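Local coordinates for protein arylesterase (Agrobacterium tumefaciens, PDB 3DCI) that probably hydrolyses ester bonds as a member of the SGNH (GDSL-like) hydrolase family, and binds zinc, at residues K24-F29 against G61-H66; E68-R73 against A84-A89; L109-I114 against G168-E173; I152-P157 against H191-A196. All blocks are in the same frame, centred on the assembly; numbering follows the deposited sequence.

Interaction 1 (K24-F29 against G61-H66)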
loop_
_atom_site.group_PDB
_atom_site.type_symbol
_atom_site.label_atom_id
_atom_site.label_comp_id
_atom_site.label_asym_id
_atom_site.label_seq_id
_atom_site.Cartn_x
_atom_site.Cartn_y
_atom_site.Cartn_z
ATOM N N LYS A 24 -23.341 -19.180 20.548
ATOM C CA LYS A 24 -21.950 -18.838 20.360
ATOM C C LYS A 24 -21.741 -18.381 18.903
ATOM O O LYS A 24 -22.532 -18.696 18.036
ATOM C CB LYS A 24 -21.061 -20.032 20.689
ATOM C CG LYS A 24 -21.263 -20.597 22.101
ATOM C CD LYS A 24 -20.584 -19.731 23.144
ATOM C CE LYS A 24 -20.719 -20.341 24.532
ATOM N NZ LYS A 24 -19.717 -19.729 25.429
ATOM N N THR A 25 -20.688 -17.618 18.650
ATOM C CA THR A 25 -20.391 -17.180 17.302
ATOM C C THR A 25 -18.962 -17.574 16.911
ATOM O O THR A 25 -18.030 -17.449 17.703
ATOM C CB THR A 25 -20.567 -15.678 17.149
ATOM O OG1 THR A 25 -19.702 -15.006 18.080
ATOM C CG2 THR A 25 -22.051 -15.281 17.371
ATOM N N VAL A 26 -18.831 -18.010 15.664
ATOM C CA VAL A 26 -17.646 -18.627 15.152
ATOM C C VAL A 26 -17.307 -18.009 13.823
ATOM O O VAL A 26 -18.169 -17.884 12.967
ATOM C CB VAL A 26 -17.856 -20.150 14.959
ATOM C CG1 VAL A 26 -16.630 -20.812 14.333
ATOM C CG2 VAL A 26 -18.198 -20.815 16.306
ATOM N N LEU A 27 -16.054 -17.600 13.668
ATOM C CA LEU A 27 -15.551 -17.146 12.375
ATOM C C LEU A 27 -14.810 -18.290 11.700
ATOM O O LEU A 27 -13.901 -18.882 12.280
ATOM C CB LEU A 27 -14.641 -15.927 12.548
ATOM C CG LEU A 27 -13.886 -15.428 11.314
ATOM C CD1 LEU A 27 -14.870 -14.924 10.247
ATOM C CD2 LEU A 27 -12.884 -14.335 11.721
ATOM N N ALA A 28 -15.226 -18.614 10.485
ATOM C CA ALA A 28 -14.609 -19.665 9.670
ATOM C C ALA A 28 -13.806 -19.013 8.559
ATOM O O ALA A 28 -14.339 -18.674 7.497
ATOM C CB ALA A 28 -15.659 -20.597 9.095
ATOM N N PHE A 29 -12.506 -18.893 8.786
ATOM C CA PHE A 29 -11.626 -18.074 7.966
ATOM C C PHE A 29 -10.686 -18.947 7.140
ATOM O O PHE A 29 -9.902 -19.719 7.685
ATOM C CB PHE A 29 -10.823 -17.133 8.905
ATOM C CG PHE A 29 -10.105 -16.014 8.179
ATOM C CD1 PHE A 29 -10.817 -14.905 7.700
ATOM C CD2 PHE A 29 -8.728 -16.044 8.005
ATOM C CE1 PHE A 29 -10.196 -13.888 7.029
ATOM C CE2 PHE A 29 -8.072 -15.011 7.350
ATOM C CZ PHE A 29 -8.801 -13.927 6.850
ATOM N N GLY A 61 -27.784 -25.303 16.348
ATOM C CA GLY A 61 -28.351 -24.150 17.063
ATOM C C GLY A 61 -27.488 -23.616 18.190
ATOM O O GLY A 61 -27.770 -22.561 18.739
ATOM N N LYS A 62 -26.443 -24.351 18.543
ATOM C CA LYS A 62 -25.472 -23.910 19.526
ATOM C C LYS A 62 -24.673 -22.686 19.039
ATOM O O LYS A 62 -24.456 -21.742 19.806
ATOM C CB LYS A 62 -24.501 -25.056 19.849
ATOM C CG LYS A 62 -23.245 -24.650 20.641
ATOM C CD LYS A 62 -22.398 -25.880 21.025
ATOM C CE LYS A 62 -21.492 -25.604 22.241
ATOM N NZ LYS A 62 -21.485 -26.785 23.171
ATOM N N ALA A 63 -24.226 -22.728 17.781
ATOM C CA ALA A 63 -23.363 -21.698 17.241
ATOM C C ALA A 63 -23.818 -21.195 15.882
ATOM O O ALA A 63 -24.447 -21.915 15.106
ATOM C CB ALA A 63 -21.952 -22.215 17.140
ATOM N N LYS A 64 -23.490 -19.938 15.612
ATOM C CA LYS A 64 -23.618 -19.323 14.307
ATOM C C LYS A 64 -22.201 -19.274 13.728
ATOM O O LYS A 64 -21.268 -18.808 14.413
ATOM C CB LYS A 64 -24.166 -17.912 14.461
ATOM C CG LYS A 64 -24.399 -17.181 13.185
ATOM C CD LYS A 64 -25.445 -16.060 13.350
ATOM C CE LYS A 64 -24.935 -14.836 14.210
ATOM N NZ LYS A 64 -25.383 -13.499 13.623
ATOM N N VAL A 65 -22.037 -19.787 12.507
ATOM C CA VAL A 65 -20.719 -19.775 11.819
ATOM C C VAL A 65 -20.734 -18.774 10.661
ATOM O O VAL A 65 -21.635 -18.799 9.830
ATOM C CB VAL A 65 -20.325 -21.175 11.330
ATOM C CG1 VAL A 65 -18.948 -21.143 10.630
ATOM C CG2 VAL A 65 -20.326 -22.160 12.519
ATOM N N HIS A 66 -19.788 -17.841 10.680
ATOM C CA HIS A 66 -19.639 -16.843 9.630
ATOM C C HIS A 66 -18.566 -17.289 8.643
ATOM O O HIS A 66 -17.380 -17.286 8.969
ATOM C CB HIS A 66 -19.264 -15.477 10.213
ATOM C CG HIS A 66 -20.197 -15.017 11.290
ATOM N ND1 HIS A 66 -21.505 -14.662 11.035
ATOM C CD2 HIS A 66 -20.020 -14.878 12.630
ATOM C CE1 HIS A 66 -22.094 -14.315 12.169
ATOM N NE2 HIS A 66 -21.216 -14.433 13.149
#
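Lys24 starts the pairing: its backbone N donates to Lys62 O (2.9 Å), just before the second strand begins. Lys24 O then accepts from Lys64 N. Lys24 O also lies 3.2 Å from Ala63 CA, a CA-H...O contact. The aliphatic root of Lys24 passes Lys62 O, while its amine end leads away. Thr25 stands on the other face of the sheet, with Lys64 and His66. Its OG1 bonds outside the pair, to Pro101 O. Val26 turns back to the face of Ala63 and Val65. With CG1 anti to the backbone N (chi1 177°), its CG2 branch is set 4.1 Å from Ala63 CB, and its CB meets Val65 CG2. Val26 N donates to Lys64 O, and Val26 O receives His66 N at 2.8 Å. His66 CD2 comes 3.5 Å from Val26 O, which lies obliquely to the ring. Beyond the two segments this ring stacks on His99. Leu27 lies on the His66 face and reaches His66 O with CD1. Ala28 closes the run: its N donates to His66 O, and its CB packs on Val65 CG1 at 3.7 Å. Trp51 and Pro52 of helix 51-59 cover the Ala28 side, and Leu92 and Ala95 of helix 88-99 cover Leu27. The strand axes run 21° from parallel. Two parallel strands joined through helix 51-59 make a beta-alpha-beta unit, here at one end of the central parallel sheet of the SGNH hydrolase fold.

Interaction 2 (E68-R73 against A84-A89). With ACY (acetic acid), chain M.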
loop_
_atom_site.group_PDB
_atom_site.type_symbol
_atom_site.label_atom_id
_atom_site.label_comp_id
_atom_site.label_asym_id
_atom_site.label_seq_id
_atom_site.Cartn_x
_atom_site.Cartn_y
_atom_site.Cartn_z
ATOM N N GLU A 68 -15.917 -17.086 5.776
ATOM C CA GLU A 68 -15.053 -16.084 5.148
ATOM C C GLU A 68 -13.933 -16.826 4.431
ATOM O O GLU A 68 -12.774 -16.808 4.856
ATOM C CB GLU A 68 -14.514 -15.095 6.183
ATOM C CG GLU A 68 -15.565 -14.284 6.961
ATOM C CD GLU A 68 -16.342 -13.257 6.153
ATOM O OE1 GLU A 68 -16.040 -13.009 4.956
ATOM O OE2 GLU A 68 -17.288 -12.648 6.734
ATOM N N GLY A 69 -14.321 -17.506 3.353
ATOM C CA GLY A 69 -13.419 -18.261 2.506
ATOM C C GLY A 69 -13.158 -17.547 1.192
ATOM O O GLY A 69 -14.075 -17.404 0.374
ATOM N N LEU A 70 -11.905 -17.139 0.973
ATOM C CA LEU A 70 -11.537 -16.373 -0.218
ATOM C C LEU A 70 -10.505 -17.131 -1.068
ATOM O O LEU A 70 -9.387 -17.401 -0.604
ATOM C CB LEU A 70 -10.960 -15.016 0.185
ATOM C CG LEU A 70 -10.507 -14.135 -0.999
ATOM C CD1 LEU A 70 -11.108 -12.745 -0.895
ATOM C CD2 LEU A 70 -8.962 -14.101 -1.119
ATOM N N GLY A 71 -10.858 -17.400 -2.323
ATOM C CA GLY A 71 -9.950 -18.073 -3.259
ATOM C C GLY A 71 -8.617 -17.352 -3.419
ATOM O O GLY A 71 -8.576 -16.148 -3.712
ATOM N N GLY A 72 -7.534 -18.070 -3.155
ATOM C CA GLY A 72 -6.164 -17.526 -3.280
ATOM C C GLY A 72 -5.595 -16.948 -1.993
ATOM O O GLY A 72 -4.450 -16.501 -1.961
ATOM N N ARG A 73 -6.383 -16.950 -0.927
ATOM C CA ARG A 73 -5.937 -16.317 0.335
ATOM C C ARG A 73 -4.719 -17.031 0.947
ATOM O O ARG A 73 -4.662 -18.263 0.965
ATOM C CB ARG A 73 -7.054 -16.287 1.362
ATOM C CG ARG A 73 -6.645 -15.667 2.689
ATOM C CD ARG A 73 -7.866 -15.467 3.529
ATOM N NE ARG A 73 -8.613 -14.276 3.108
ATOM C CZ ARG A 73 -9.888 -14.056 3.409
ATOM N NH1 ARG A 73 -10.631 -14.978 4.013
ATOM N NH2 ARG A 73 -10.453 -12.941 3.039
ATOM N N ALA A 84 -9.590 -9.855 -5.766
ATOM C CA ALA A 84 -9.668 -9.265 -4.436
ATOM C C ALA A 84 -8.387 -9.546 -3.655
ATOM O O ALA A 84 -7.687 -10.506 -3.936
ATOM C CB ALA A 84 -10.866 -9.825 -3.664
ATOM N N CYS A 85 -8.119 -8.694 -2.672
ATOM C CA CYS A 85 -6.960 -8.808 -1.782
ATOM C C CYS A 85 -6.820 -10.218 -1.157
ATOM O O CYS A 85 -7.771 -10.754 -0.621
ATOM C CB CYS A 85 -7.095 -7.756 -0.660
ATOM S SG CYS A 85 -5.790 -7.828 0.594
ATOM N N ARG A 86 -5.624 -10.799 -1.231
ATOM C CA ARG A 86 -5.399 -12.180 -0.738
ATOM C C ARG A 86 -4.607 -12.257 0.566
ATOM O O ARG A 86 -4.359 -13.348 1.066
ATOM C CB ARG A 86 -4.711 -13.008 -1.811
ATOM C CG ARG A 86 -5.625 -13.359 -2.979
ATOM C CD ARG A 86 -4.864 -13.898 -4.178
ATOM N NE ARG A 86 -5.803 -14.379 -5.200
ATOM C CZ ARG A 86 -5.459 -15.109 -6.256
ATOM N NH1 ARG A 86 -4.199 -15.416 -6.471
ATOM N NH2 ARG A 86 -6.391 -15.519 -7.105
ATOM N N ASN A 87 -4.238 -11.105 1.134
ATOM C CA ASN A 87 -3.457 -11.089 2.342
ATOM C C ASN A 87 -4.395 -11.449 3.479
ATOM O O ASN A 87 -5.333 -10.710 3.778
ATOM C CB ASN A 87 -2.791 -9.705 2.556
ATOM C CG ASN A 87 -1.881 -9.685 3.759
ATOM O OD1 ASN A 87 -2.272 -10.138 4.839
ATOM N ND2 ASN A 87 -0.625 -9.233 3.567
ATOM N N GLY A 88 -4.179 -12.612 4.072
ATOM C CA GLY A 88 -5.037 -13.083 5.141
ATOM C C GLY A 88 -5.049 -12.214 6.384
ATOM O O GLY A 88 -6.058 -12.092 7.025
ATOM N N ALA A 89 -3.931 -11.606 6.727
ATOM C CA ALA A 89 -3.863 -10.821 7.951
ATOM C C ALA A 89 -4.720 -9.538 7.875
ATOM O O ALA A 89 -5.383 -9.165 8.849
ATOM C CB ALA A 89 -2.408 -10.511 8.273
HETATM C C ACY M . -7.116 -21.895 -2.935
HETATM O O ACY M . -7.489 -20.863 -2.376
HETATM O OXT ACY M . -7.172 -22.021 -4.174
HETATM C CH3 ACY M . -6.559 -23.053 -2.127
HETATM O O HOH W 1 -7.835 -11.805 1.791
#
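The loop after strand 63-69 borders the probable active site, and Leu70, Gly72 and Arg73 fasten it to the segment leading into helix 88-99. Leu70 CD1 packs on Ala84 CB at 4.0 Å. Its other methyl, CD2, meets Cys85 O and Arg86 CG, and the Leu70 and Arg86 side chains cross at about a right angle. Arg86 is extended from CG to NE and runs alongside Gly72, with Arg86 CD 3.4 Å from Gly72 O. Gly72 CA lies over one face of its guanidinium. Leu70 to Arg73 form a type II beta turn, with Gly72 at positive phi (93°). The turn presents Gly72 N to a bound acetic acid, probably from the crystallisation liquor, whose O accepts from Gly72 N at 2.9 Å. Ser32 N and His209 NE2 of a possible Ser-His-Asp triad also bond to this molecule, a setting consistent with the oxyanion hole of SGNH hydrolases. Arg73 bends at chi3 (-79°), which folds its guanidinium back under Leu70 CB; that carbon sits over the centre of the plane. Arg73 NE donates a hydrogen bond to a water at 2.9 Å, and the water donates to Cys85 O. Arg73 NH1 is held by Gly30 O. Arg73 CG rests on Arg86 O and Gly88 CA. Asn87 caps the helix through a weak bond from Ala89 N to OD1.

Interaction 3 (L109-I114 against G168-E173). With ACY (acetic acid), chain M.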
loop_
_atom_site.group_PDB
_atom_site.type_symbol
_atom_site.label_atom_id
_atom_site.label_comp_id
_atom_site.label_asym_id
_atom_site.label_seq_id
_atom_site.Cartn_x
_atom_site.Cartn_y
_atom_site.Cartn_z
ATOM N N LEU A 109 -5.652 -22.326 6.509
ATOM C CA LEU A 109 -4.835 -21.664 5.492
ATOM C C LEU A 109 -3.485 -22.341 5.428
ATOM O O LEU A 109 -3.090 -23.074 6.365
ATOM C CB LEU A 109 -4.629 -20.179 5.804
ATOM C CG LEU A 109 -5.828 -19.245 5.655
ATOM C CD1 LEU A 109 -5.548 -17.871 6.275
ATOM C CD2 LEU A 109 -6.313 -19.107 4.197
ATOM N N GLY A 110 -2.787 -22.100 4.327
ATOM C CA GLY A 110 -1.429 -22.640 4.118
ATOM C C GLY A 110 -1.202 -23.174 2.717
ATOM O O GLY A 110 -0.061 -23.185 2.223
ATOM N N THR A 111 -2.281 -23.663 2.095
ATOM C CA THR A 111 -2.238 -24.205 0.735
ATOM C C THR A 111 -1.680 -23.220 -0.296
ATOM O O THR A 111 -0.993 -23.617 -1.218
ATOM C CB THR A 111 -3.659 -24.677 0.321
ATOM O OG1 THR A 111 -4.123 -25.656 1.278
ATOM C CG2 THR A 111 -3.663 -25.270 -1.088
ATOM N N ASN A 112 -1.998 -21.942 -0.155
ATOM C CA ASN A 112 -1.467 -20.909 -1.051
ATOM C C ASN A 112 -0.108 -20.373 -0.638
ATOM O O ASN A 112 0.634 -19.899 -1.480
ATOM C CB ASN A 112 -2.466 -19.781 -1.195
ATOM C CG ASN A 112 -3.729 -20.256 -1.825
ATOM O OD1 ASN A 112 -3.698 -20.998 -2.803
ATOM N ND2 ASN A 112 -4.840 -19.897 -1.247
ATOM N N ASP A 113 0.214 -20.489 0.646
ATOM C CA ASP A 113 1.513 -20.048 1.173
ATOM C C ASP A 113 2.647 -20.921 0.688
ATOM O O ASP A 113 3.807 -20.498 0.708
ATOM C CB ASP A 113 1.511 -20.059 2.705
ATOM C CG ASP A 113 0.386 -19.200 3.296
ATOM O OD1 ASP A 113 -0.805 -19.537 3.105
ATOM O OD2 ASP A 113 0.693 -18.235 4.003
ATOM N N ILE A 114 2.311 -22.138 0.254
ATOM C CA ILE A 114 3.307 -23.058 -0.297
ATOM C C ILE A 114 3.394 -22.974 -1.833
ATOM O O ILE A 114 4.137 -23.736 -2.443
ATOM C CB ILE A 114 3.099 -24.526 0.207
ATOM C CG1 ILE A 114 1.760 -25.113 -0.286
ATOM C CG2 ILE A 114 3.167 -24.578 1.747
ATOM C CD1 ILE A 114 1.620 -26.628 -0.083
ATOM N N GLY A 168 -0.343 -25.633 -9.578
ATOM C CA GLY A 168 0.215 -24.393 -9.052
ATOM C C GLY A 168 1.646 -24.496 -8.574
ATOM O O GLY A 168 2.101 -23.636 -7.831
ATOM N N GLY A 169 2.348 -25.546 -8.996
ATOM C CA GLY A 169 3.736 -25.765 -8.615
ATOM C C GLY A 169 3.958 -26.110 -7.146
ATOM O O GLY A 169 5.095 -26.062 -6.670
ATOM N N ARG A 170 2.890 -26.470 -6.434
ATOM C CA ARG A 170 3.019 -26.818 -5.019
ATOM C C ARG A 170 3.710 -28.174 -4.854
ATOM O O ARG A 170 3.585 -29.055 -5.687
ATOM C CB ARG A 170 1.671 -26.830 -4.308
ATOM C CG ARG A 170 0.914 -25.482 -4.339
ATOM C CD ARG A 170 -0.455 -25.666 -3.728
ATOM N NE ARG A 170 -1.338 -24.485 -3.741
ATOM C CZ ARG A 170 -2.075 -24.088 -4.778
ATOM N NH1 ARG A 170 -1.989 -24.681 -5.959
ATOM N NH2 ARG A 170 -2.865 -23.038 -4.646
ATOM N N ASP A 171 4.425 -28.312 -3.746
ATOM C CA ASP A 171 5.200 -29.487 -3.443
ATOM C C ASP A 171 4.449 -30.319 -2.407
ATOM O O ASP A 171 4.052 -29.804 -1.371
ATOM C CB ASP A 171 6.545 -29.027 -2.896
ATOM C CG ASP A 171 7.464 -30.177 -2.543
ATOM O OD1 ASP A 171 8.390 -30.470 -3.324
ATOM O OD2 ASP A 171 7.263 -30.780 -1.477
ATOM N N ILE A 172 4.269 -31.610 -2.686
ATOM C CA ILE A 172 3.524 -32.504 -1.798
ATOM C C ILE A 172 4.175 -32.588 -0.420
ATOM O O ILE A 172 3.513 -32.434 0.602
ATOM C CB ILE A 172 3.418 -33.929 -2.387
ATOM C CG1 ILE A 172 2.495 -33.925 -3.603
ATOM C CG2 ILE A 172 2.874 -34.921 -1.336
ATOM C CD1 ILE A 172 2.379 -35.295 -4.300
ATOM N N GLU A 173 5.487 -32.803 -0.419
ATOM C CA GLU A 173 6.198 -33.006 0.837
ATOM C C GLU A 173 6.132 -31.764 1.728
ATOM O O GLU A 173 6.028 -31.895 2.950
ATOM C CB GLU A 173 7.632 -33.492 0.605
ATOM C CG GLU A 173 7.705 -34.997 0.257
ATOM C CD GLU A 173 9.115 -35.578 0.323
ATOM O OE1 GLU A 173 10.003 -34.951 0.941
ATOM O OE2 GLU A 173 9.342 -36.679 -0.238
HETATM C C ACY M . -7.116 -21.895 -2.935
HETATM O O ACY M . -7.489 -20.863 -2.376
HETATM O OXT ACY M . -7.172 -22.021 -4.174
HETATM C CH3 ACY M . -6.559 -23.053 -2.127
HETATM O O HOH W 2 5.279 -25.996 -2.260
#
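Arg170 grips the loop after strand 104-108 with two guanidinium bonds. That loop carries Asn112, probably the asparagine of the SGNH signature. Arg170 NE donates to Thr111 O at 2.7 Å. The oxygen lies in the guanidinium plane, yet the donor stands 42° out of the carbonyl plane. Arg170 NH2 donates to Asn112 OD1 at 2.9 Å, and this oxygen too meets the edge of the guanidinium. The amide and guanidinium planes are 51° apart. The two bonds would hold the flat group against rotation about its last bond, and NH1 adds a third to Ala167 O. Thr111 CG2 touches Arg170 NE at 3.6 Å. The Arg170 and Ile114 side chains cross at about a right angle, Arg170 CD lying 4.1 Å from Ile114 CG1.

Further out, the other end of the Asn112 amide is also engaged. Asn112 ND2 donates to Arg73 O. Asn112 ND2 also donates to ACY O of the acetic acid at 3.0 Å, almost straight at 178°. Since OD1 is held by Arg170, the amide is kept turned with ND2 toward the acetic acid. Asp171 is the N-cap of helix 172-175, and its OD2 accepts from Gln174 N. One water links the segments: it donates to Ile114 O, and its oxygen accepts from Asp171 N at 2.9 Å.

Interaction 4 (I152-P157 against H191-A196). With ZN (zinc ion), chain D.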
loop_
_atom_site.group_PDB
_atom_site.type_symbol
_atom_site.label_atom_id
_atom_site.label_comp_id
_atom_site.label_asym_id
_atom_site.label_seq_id
_atom_site.Cartn_x
_atom_site.Cartn_y
_atom_site.Cartn_z
ATOM N N ILE A 152 -6.570 -23.692 14.967
ATOM C CA ILE A 152 -5.678 -23.685 13.817
ATOM C C ILE A 152 -5.925 -25.013 13.111
ATOM O O ILE A 152 -5.802 -26.040 13.732
ATOM C CB ILE A 152 -4.190 -23.587 14.300
ATOM C CG1 ILE A 152 -3.937 -22.210 14.929
ATOM C CG2 ILE A 152 -3.193 -23.840 13.167
ATOM C CD1 ILE A 152 -2.593 -22.125 15.733
ATOM N N VAL A 153 -6.307 -24.962 11.825
ATOM C CA VAL A 153 -6.609 -26.128 11.035
ATOM C C VAL A 153 -5.623 -26.297 9.866
ATOM O O VAL A 153 -5.465 -25.399 9.020
ATOM C CB VAL A 153 -8.032 -26.066 10.518
ATOM C CG1 VAL A 153 -8.349 -27.334 9.692
ATOM C CG2 VAL A 153 -9.036 -25.940 11.701
ATOM N N ALA A 154 -4.943 -27.440 9.829
ATOM C CA ALA A 154 -4.046 -27.731 8.722
ATOM C C ALA A 154 -4.915 -28.242 7.580
ATOM O O ALA A 154 -5.758 -29.106 7.809
ATOM C CB ALA A 154 -2.987 -28.778 9.121
ATOM N N PRO A 155 -4.731 -27.696 6.356
ATOM C CA PRO A 155 -5.505 -28.170 5.230
ATOM C C PRO A 155 -5.022 -29.546 4.797
ATOM O O PRO A 155 -3.880 -29.916 5.079
ATOM C CB PRO A 155 -5.214 -27.114 4.150
ATOM C CG PRO A 155 -3.855 -26.644 4.450
ATOM C CD PRO A 155 -3.787 -26.634 5.956
ATOM N N PRO A 156 -5.871 -30.317 4.123
ATOM C CA PRO A 156 -5.391 -31.623 3.674
ATOM C C PRO A 156 -4.229 -31.433 2.708
ATOM O O PRO A 156 -4.247 -30.474 1.952
ATOM C CB PRO A 156 -6.596 -32.213 2.946
ATOM C CG PRO A 156 -7.767 -31.432 3.457
ATOM C CD PRO A 156 -7.260 -30.070 3.711
ATOM N N PRO A 157 -3.202 -32.307 2.762
ATOM C CA PRO A 157 -2.057 -32.147 1.879
ATOM C C PRO A 157 -2.387 -32.315 0.402
ATOM O O PRO A 157 -3.369 -32.985 0.040
ATOM C CB PRO A 157 -1.090 -33.240 2.338
ATOM C CG PRO A 157 -1.912 -34.213 3.067
ATOM C CD PRO A 157 -3.046 -33.453 3.664
ATOM N N HIS A 191 -3.251 -22.783 21.949
ATOM C CA HIS A 191 -4.496 -22.869 21.198
ATOM C C HIS A 191 -4.722 -24.298 20.733
ATOM O O HIS A 191 -3.884 -25.146 20.918
ATOM C CB HIS A 191 -4.449 -21.898 20.023
ATOM C CG HIS A 191 -4.333 -20.470 20.447
ATOM N ND1 HIS A 191 -5.150 -19.919 21.411
ATOM C CD2 HIS A 191 -3.494 -19.485 20.053
ATOM C CE1 HIS A 191 -4.815 -18.651 21.594
ATOM N NE2 HIS A 191 -3.818 -18.362 20.779
ATOM N N HIS A 192 -5.868 -24.549 20.112
ATOM C CA HIS A 192 -6.233 -25.869 19.608
ATOM C C HIS A 192 -5.851 -26.072 18.147
ATOM O O HIS A 192 -5.723 -25.113 17.370
ATOM C CB HIS A 192 -7.737 -26.078 19.724
ATOM C CG HIS A 192 -8.186 -26.380 21.107
ATOM N ND1 HIS A 192 -8.236 -25.417 22.089
ATOM C CD2 HIS A 192 -8.583 -27.538 21.686
ATOM C CE1 HIS A 192 -8.667 -25.960 23.209
ATOM N NE2 HIS A 192 -8.884 -27.246 22.993
ATOM N N PHE A 193 -5.725 -27.338 17.781
ATOM C CA PHE A 193 -5.283 -27.728 16.441
ATOM C C PHE A 193 -6.141 -28.840 15.928
ATOM O O PHE A 193 -6.499 -29.742 16.675
ATOM C CB PHE A 193 -3.825 -28.184 16.457
ATOM C CG PHE A 193 -3.413 -28.896 15.212
ATOM C CD1 PHE A 193 -3.178 -28.187 14.036
ATOM C CD2 PHE A 193 -3.295 -30.275 15.195
ATOM C CE1 PHE A 193 -2.821 -28.869 12.856
ATOM C CE2 PHE A 193 -2.937 -30.941 14.026
ATOM C CZ PHE A 193 -2.707 -30.245 12.876
ATOM N N PHE A 194 -6.452 -28.805 14.638
ATOM C CA PHE A 194 -7.032 -29.972 13.983
ATOM C C PHE A 194 -6.386 -30.184 12.622
ATOM O O PHE A 194 -6.146 -29.219 11.899
ATOM C CB PHE A 194 -8.544 -29.799 13.829
ATOM C CG PHE A 194 -9.246 -31.037 13.327
ATOM C CD1 PHE A 194 -9.571 -32.061 14.194
ATOM C CD2 PHE A 194 -9.603 -31.158 11.997
ATOM C CE1 PHE A 194 -10.215 -33.189 13.739
ATOM C CE2 PHE A 194 -10.255 -32.294 11.543
ATOM C CZ PHE A 194 -10.546 -33.297 12.402
ATOM N N ASP A 195 -6.084 -31.441 12.298
ATOM C CA ASP A 195 -5.571 -31.801 10.981
ATOM C C ASP A 195 -6.698 -32.236 10.041
ATOM O O ASP A 195 -7.180 -33.353 10.122
ATOM C CB ASP A 195 -4.526 -32.910 11.089
ATOM C CG ASP A 195 -3.923 -33.275 9.730
ATOM O OD1 ASP A 195 -4.078 -32.503 8.742
ATOM O OD2 ASP A 195 -3.300 -34.337 9.639
ATOM N N ALA A 196 -7.106 -31.345 9.130
ATOM C CA ALA A 196 -8.164 -31.662 8.152
ATOM C C ALA A 196 -7.771 -32.818 7.245
ATOM O O ALA A 196 -8.643 -33.506 6.727
ATOM C CB ALA A 196 -8.532 -30.428 7.317
HETATM ZN ZN ZN D . -9.481 -29.074 24.023
HETATM O O HOH W 3 -2.646 -31.821 6.570
#
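This is a parallel strand pair at the edge of the central sheet, where strand 192-195 lies beside strand 149-154. Four backbone bonds join them. Ile152 N donates to His192 O, Phe194 N to Ile152 O, Ala154 N to Phe194 O, and Ala196 N to Ala154 O at 2.9 Å, just past the strand end. Ile152, Ala154, Phe193 and Asp195 share one face. Phe193 CG is anti to the backbone N (chi1 166°), which lays the ring along the neighbouring strand. Phe193 CD1 comes 3.4 Å from Ile152 O, and Ala154 CB meets the ring edge at Phe193 CE1 (3.7 Å). Tyr182 of helix 178-189 packs on this side. On the other face Val153 CG1 touches Ala196 CB at 3.9 Å, and Phe194 leads out to Ala221 and Leu222 of helix 212-229. Pro156 CD also packs on Ala196 CB. A water donates to both Pro155 O and Asp195 OD1, and this carboxylate oxygen also accepts from Gly197 N. At the start of the strand His192 NE2 binds the zinc ion at 2.2 Å, with Asp228 among its other ligands. An imidazole nitrogen from strand 192-195 and a carboxylate from helix 212-229 thus share one zinc ion, which joins the two through metal bonds.

How the interactions relate
Along the chain, interactions 1 and 2 come in series, while 3 and 4 alternate their segments. Interactions 1 and 4 pair strands toward the two ends of the same five-stranded parallel sheet, with centres about 17 Å apart and no touch. Strand 63-69 runs from interaction 1 into interaction 2, where Ala28 O meets Glu68 N at 2.8 Å. Interactions 2 and 3 have centres about 15 Å apart; they meet where Asn112 ND2 approaches Arg73 O, and both bind the acetic acid. Interaction 4 touches interaction 3 through Pro155 and Thr111. The sheet thus provides the frame, and the loops after its strands build the probable catalytic pocket, away from the zinc.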